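Local coordinates for penicillin-binding protein activator LpoA (Escherichia coli, PDB 6DR3), which regulates peptidoglycan synthesis as an outer-membrane lipoprotein that penicillin-binding protein 1A needs to function, stimulating its transpeptidase activity in vitro; this chain is the amino-terminal domain, at residues A[5-8]-A[9-13]; A[20-23]-A[24-27]; A[35-38]-A[39-43]. All coordinates share one frame; numbering follows the deposited sequence.

In the fold
From the N terminus the chain first makes the short helix 7-11, where contact 1 ends in a tight turn at G12. Contact 2 follows in the last turns of helix 18-25, and contact 3 in the middle of helix 30-47. Each joins residues adjacent along the chain, so none closes a long loop; the three lie in series and neither nest nor cross. In space they converge at one end of the all-helical domain. Q5 OE1 binds W36 NE1 and M10 O binds R42 NH2, tying contact 1 to contact 3, while Y21, L22 and Q24 pack contact 2 on W36, L39 and A40. Contacts 1 and 2 touch through Y9, Y21 and F20.

Contact 1 of 3, residues A[5-8]-A[9-13]; sequences QSTA and YMQGT
T7 and Q11 lie side by side along the short helix 7-11, one turn apart and pointing the same way. The methyl branch of T7 does the touching, with CG2 3.8 Å from Q11 CD. CG2 can lie beside the Q11 amide because the T7 side chain turns this branch away from its own backbone N and OG1 back beside it, chi1 -61°; OG1 is hydrogen-bonded to D4 there. The Q11 chain runs extended beyond CG, so its amide carbon reaches the methyl.

Y9 is turned differently: its ring presents an edge to the residues before the helix. S6 CA and the carbonyl oxygen of Q5 lie at that edge near the ring plane, with Y9 CE2 3.8 Å from Q5 O. The contact sets the ring against the backbone of the loop that enters the helix.

Two backbone bonds hold the turn beneath these side chains, M10 N to S6 O at 2.9 Å and Q11 N to T7 O at 2.8 Å. Both are close to straight, the first with an N-H...O angle of 171°. The helix then stops at G12, whose positive phi of 82°, a conformation that suits glycine, belongs to a Schellman motif. Beyond the glycine, T13 folds back over A8: T13 N makes a weak bond to A8 O, and T13 OG1 lies beside A8, 3.1 Å from A8 O.

This turn lies at the surface, against helix 30-47. S6 touches N35 and W36, M10 also touches N35, and Q5 OE1 accepts a hydrogen bond from W36 NE1.

Contact 2 of 3, residues A[20-23]-A[24-27]; sequences FYLQ and QMQQ
F20 and Q24 meet one turn apart in helix 18-25, part of the all-alpha amino-terminal domain of LpoA, which carries TPR-like helical motifs. The backbone bonds come first. Q24 N reaches F20 O at 3.0 Å in a nearly straight bond, and M25 N reaches Y21 O at 2.8 Å. Towards the end of the segment the pattern slackens: Q26 N is bonded to L22 O at 3.1 Å and also, weakly, to Q23 O. Just beyond, S28 OG lies within bonding distance of both Q24 O and M25 O, with one proton to share between them.

The aromatic contact is a CH-pi interaction. Q24 CG stands over one face of the F20 ring, 4.1 Å from its centroid and only 18° off the normal. F20 extends its ring away from the backbone N, while the Q24 chain bends at chi2, -55°, which turns its amide along the same ring face. The amide plane lies only 25° from that of the ring, and Q24 NE2 stands above F20 CE1, 3.8 Å away, on that face.

The apolar contact is between L22 and M25, side by side and pointing the same way. L22 CD2 meets M25 CE at 3.6 Å, the methionine chain running extended until its last bend brings the methyl round to the leucine. Both side chains also touch L56 of helix 50-58, and L22 packs on A40 and M25 on Q37 of helix 30-47, so this side of the helix faces the interior.

Q23 and Q27 lie across the outer surface, where they meet obliquely with amide planes well apart, Q23 OE1 standing 3.3 Å from Q27 NE2.

Contact 3 of 3, residues A[35-38]-A[39-43]; sequences NWQL and LAIRA
A40 N donates to W36 O at 2.8 Å, the shortest of four successive i to i+4 bonds that make 35-42 a regular alpha-helical run within helix 30-47 of this TPR-like domain. I41 N to Q37 O is the straightest of the four at 165°.

L38 O carries a second load. Besides the amide of R42, it takes a weak bond from a water at 2.8 Å, and that water in turn accepts R42 NE at 2.8 Å, so one water bridges the carbonyl and the arginine. The R42 chain bends at chi3, -57°, which turns the guanidinium back toward the L39 side chain: L39 CD2 lies over the centre of one guanidinium face, 3.8 Å above the plane, while the water sits at the edge of the group. R42 NH2 hydrogen-bonds to M10 O. The side-chain amide of N35 is held by Q68 and D4, and that of Q37 by L56 O.

Outward lies the packing. L38 and I41 lean on L75 of helix 66-82, so this part of helix 30-47 is largely buried between helices 18-25 and 66-82. On the flank toward helix 7-11, L39 packs against Y9 and M10, and L39 CD1 approaches the W36 ring obliquely, 3.9 Å from W36 CE3.

Contact 1 of 3, residues A[5-8]-A[9-13]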
# COMPACT_ATOMS: atom_id res chain seq x y z
N GLN A 5 18.78 18.74 3.37
CA GLN A 5 18.55 18.37 4.76
C GLN A 5 17.57 17.21 4.90
O GLN A 5 17.67 16.43 5.86
CB GLN A 5 18.01 19.58 5.54
CG GLN A 5 19.00 20.70 5.76
CD GLN A 5 18.37 21.88 6.47
OE1 GLN A 5 17.26 21.79 6.99
NE2 GLN A 5 19.08 23.01 6.48
N SER A 6 16.62 17.07 3.97
CA SER A 6 15.48 16.18 4.17
C SER A 6 15.35 15.10 3.10
O SER A 6 14.28 14.49 2.98
CB SER A 6 14.19 17.01 4.22
OG SER A 6 14.00 17.73 3.02
N THR A 7 16.41 14.82 2.35
CA THR A 7 16.32 13.88 1.24
C THR A 7 15.75 12.53 1.68
O THR A 7 14.73 12.07 1.15
CB THR A 7 17.69 13.70 0.59
OG1 THR A 7 18.14 14.95 0.08
CG2 THR A 7 17.64 12.68 -0.55
N ALA A 8 16.41 11.88 2.65
CA ALA A 8 16.01 10.53 3.04
C ALA A 8 14.55 10.48 3.47
O ALA A 8 13.81 9.56 3.09
CB ALA A 8 16.90 10.02 4.17
N TYR A 9 14.11 11.45 4.27
CA TYR A 9 12.72 11.47 4.72
C TYR A 9 11.78 11.66 3.54
O TYR A 9 10.78 10.94 3.40
CB TYR A 9 12.51 12.57 5.76
CG TYR A 9 13.63 12.67 6.77
CD1 TYR A 9 13.74 11.76 7.82
CD2 TYR A 9 14.58 13.67 6.68
CE1 TYR A 9 14.76 11.85 8.74
CE2 TYR A 9 15.61 13.78 7.60
CZ TYR A 9 15.70 12.86 8.63
OH TYR A 9 16.72 12.96 9.54
N MET A 10 12.09 12.62 2.67
CA MET A 10 11.27 12.84 1.48
C MET A 10 11.17 11.57 0.64
O MET A 10 10.08 11.21 0.18
CB MET A 10 11.86 13.98 0.65
CG MET A 10 10.95 14.46 -0.48
SD MET A 10 9.45 15.26 0.13
CE MET A 10 10.13 16.77 0.80
N GLN A 11 12.29 10.87 0.45
CA GLN A 11 12.31 9.65 -0.34
C GLN A 11 11.78 8.43 0.42
O GLN A 11 11.59 7.38 -0.19
CB GLN A 11 13.73 9.36 -0.82
CG GLN A 11 14.22 10.31 -1.90
CD GLN A 11 15.65 10.02 -2.32
OE1 GLN A 11 16.37 9.28 -1.64
NE2 GLN A 11 16.07 10.61 -3.43
N GLY A 12 11.54 8.55 1.72
CA GLY A 12 11.03 7.44 2.50
C GLY A 12 12.08 6.45 2.96
O GLY A 12 11.72 5.38 3.45
N THR A 13 13.36 6.77 2.80
CA THR A 13 14.43 5.92 3.31
C THR A 13 14.73 6.19 4.78
O THR A 13 15.56 5.49 5.37
CB THR A 13 15.70 6.13 2.47
OG1 THR A 13 16.02 7.53 2.42
CG2 THR A 13 15.50 5.60 1.06

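Contact 2 of 3, residues A[20-23]-A[24-27]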
# COMPACT_ATOMS: atom_id res chain seq x y z
N PHE A 20 9.28 16.50 14.77
CA PHE A 20 10.61 16.70 14.20
C PHE A 20 10.55 17.55 12.94
O PHE A 20 11.27 18.54 12.80
CB PHE A 20 11.25 15.34 13.90
CG PHE A 20 12.62 15.42 13.29
CD1 PHE A 20 13.73 15.63 14.09
CD2 PHE A 20 12.80 15.27 11.93
CE1 PHE A 20 15.00 15.71 13.53
CE2 PHE A 20 14.06 15.34 11.37
CZ PHE A 20 15.16 15.56 12.17
N TYR A 21 9.67 17.18 12.00
CA TYR A 21 9.57 17.92 10.74
C TYR A 21 9.17 19.37 10.98
O TYR A 21 9.70 20.28 10.33
CB TYR A 21 8.55 17.24 9.82
CG TYR A 21 8.95 15.85 9.36
CD1 TYR A 21 10.27 15.53 9.09
CD2 TYR A 21 7.99 14.86 9.20
CE1 TYR A 21 10.62 14.26 8.67
CE2 TYR A 21 8.33 13.59 8.77
CZ TYR A 21 9.65 13.29 8.51
OH TYR A 21 9.98 12.03 8.09
N LEU A 22 8.23 19.60 11.90
CA LEU A 22 7.81 20.97 12.19
C LEU A 22 8.95 21.77 12.81
O LEU A 22 9.10 22.96 12.52
CB LEU A 22 6.59 20.96 13.11
CG LEU A 22 5.30 20.41 12.49
CD1 LEU A 22 4.23 20.19 13.55
CD2 LEU A 22 4.78 21.33 11.40
N GLN A 23 9.76 21.13 13.65
CA GLN A 23 10.91 21.82 14.24
C GLN A 23 11.91 22.21 13.16
O GLN A 23 12.43 23.34 13.17
CB GLN A 23 11.57 20.93 15.29
CG GLN A 23 12.78 21.55 15.96
CD GLN A 23 12.45 22.82 16.72
OE1 GLN A 23 12.86 23.91 16.33
NE2 GLN A 23 11.70 22.68 17.81
N GLN A 24 12.19 21.30 12.22
CA GLN A 24 13.11 21.63 11.13
C GLN A 24 12.51 22.69 10.22
O GLN A 24 13.23 23.57 9.73
CB GLN A 24 13.44 20.37 10.33
CG GLN A 24 14.06 19.25 11.15
CD GLN A 24 15.29 19.69 11.90
OE1 GLN A 24 16.23 20.24 11.32
NE2 GLN A 24 15.30 19.46 13.21
N MET A 25 11.20 22.62 9.98
CA MET A 25 10.54 23.64 9.17
C MET A 25 10.77 25.03 9.74
O MET A 25 10.96 25.99 8.98
CB MET A 25 9.04 23.34 9.08
CG MET A 25 8.26 24.29 8.19
SD MET A 25 6.52 23.86 8.07
CE MET A 25 5.93 24.32 9.71
N GLN A 26 10.76 25.15 11.06
CA GLN A 26 10.94 26.45 11.71
C GLN A 26 12.39 26.92 11.71
O GLN A 26 12.64 28.07 12.09
CB GLN A 26 10.42 26.38 13.15
CG GLN A 26 8.91 26.14 13.24
CD GLN A 26 8.44 25.93 14.67
OE1 GLN A 26 9.24 25.89 15.60
NE2 GLN A 26 7.13 25.80 14.84
N GLN A 27 13.33 26.08 11.29
CA GLN A 27 14.74 26.45 11.23
C GLN A 27 15.25 26.56 9.80
O GLN A 27 16.46 26.52 9.57
CB GLN A 27 15.59 25.43 12.00
CG GLN A 27 15.26 25.32 13.48
CD GLN A 27 16.11 24.29 14.19
OE1 GLN A 27 16.82 23.51 13.55
NE2 GLN A 27 16.04 24.28 15.51

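Contact 3 of 3, residues A[35-38]-A[39-43]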
# COMPACT_ATOMS: atom_id res chain seq x y z
N ASN A 35 10.15 21.62 1.69
CA ASN A 35 10.32 20.17 1.81
C ASN A 35 9.96 19.69 3.21
O ASN A 35 9.23 18.71 3.37
CB ASN A 35 11.76 19.78 1.45
CG ASN A 35 12.06 20.00 -0.02
OD1 ASN A 35 11.17 19.96 -0.87
ND2 ASN A 35 13.34 20.21 -0.33
N TRP A 36 10.47 20.38 4.24
CA TRP A 36 10.08 20.04 5.60
C TRP A 36 8.58 20.18 5.80
O TRP A 36 7.95 19.36 6.47
CB TRP A 36 10.83 20.92 6.61
CG TRP A 36 12.29 20.59 6.77
CD1 TRP A 36 13.34 21.45 6.61
CD2 TRP A 36 12.86 19.33 7.14
NE1 TRP A 36 14.53 20.81 6.86
CE2 TRP A 36 14.26 19.50 7.17
CE3 TRP A 36 12.33 18.07 7.43
CZ2 TRP A 36 15.13 18.46 7.50
CZ3 TRP A 36 13.20 17.04 7.75
CH2 TRP A 36 14.59 17.24 7.78
N GLN A 37 7.99 21.22 5.20
CA GLN A 37 6.55 21.43 5.32
C GLN A 37 5.77 20.28 4.70
O GLN A 37 4.80 19.79 5.28
CB GLN A 37 6.16 22.76 4.68
CG GLN A 37 4.70 23.12 4.83
CD GLN A 37 4.40 24.52 4.34
OE1 GLN A 37 5.31 25.27 3.98
NE2 GLN A 37 3.12 24.89 4.32
N LEU A 38 6.19 19.84 3.51
CA LEU A 38 5.53 18.69 2.87
C LEU A 38 5.65 17.45 3.75
O LEU A 38 4.71 16.65 3.82
CB LEU A 38 6.15 18.44 1.50
CG LEU A 38 5.82 19.45 0.41
CD1 LEU A 38 6.75 19.27 -0.77
CD2 LEU A 38 4.37 19.32 -0.03
N LEU A 39 6.79 17.27 4.41
CA LEU A 39 6.97 16.11 5.28
C LEU A 39 6.10 16.22 6.53
O LEU A 39 5.53 15.22 6.98
CB LEU A 39 8.44 15.96 5.64
CG LEU A 39 9.31 15.37 4.53
CD1 LEU A 39 10.77 15.74 4.72
CD2 LEU A 39 9.14 13.86 4.51
N ALA A 40 5.99 17.42 7.10
CA ALA A 40 5.11 17.61 8.25
C ALA A 40 3.68 17.23 7.90
O ALA A 40 3.00 16.57 8.69
CB ALA A 40 5.18 19.06 8.72
N ILE A 41 3.20 17.65 6.73
CA ILE A 41 1.86 17.28 6.29
C ILE A 41 1.73 15.76 6.24
O ILE A 41 0.75 15.19 6.73
CB ILE A 41 1.56 17.92 4.92
CG1 ILE A 41 1.61 19.44 5.02
CG2 ILE A 41 0.18 17.48 4.40
CD1 ILE A 41 1.72 20.14 3.68
N ARG A 42 2.71 15.09 5.63
CA ARG A 42 2.68 13.64 5.53
C ARG A 42 2.58 12.99 6.90
O ARG A 42 1.79 12.06 7.11
CB ARG A 42 3.92 13.14 4.78
CG ARG A 42 3.86 11.68 4.37
CD ARG A 42 5.25 11.14 4.01
NE ARG A 42 5.89 11.91 2.94
CZ ARG A 42 7.03 11.56 2.35
NH1 ARG A 42 7.67 10.46 2.72
NH2 ARG A 42 7.53 12.32 1.38
N ALA A 43 3.38 13.47 7.86
CA ALA A 43 3.38 12.88 9.19
C ALA A 43 2.10 13.22 9.95
O ALA A 43 1.54 12.36 10.64
CB ALA A 43 4.60 13.35 9.98
O HOH W 1 5.54 14.60 2.12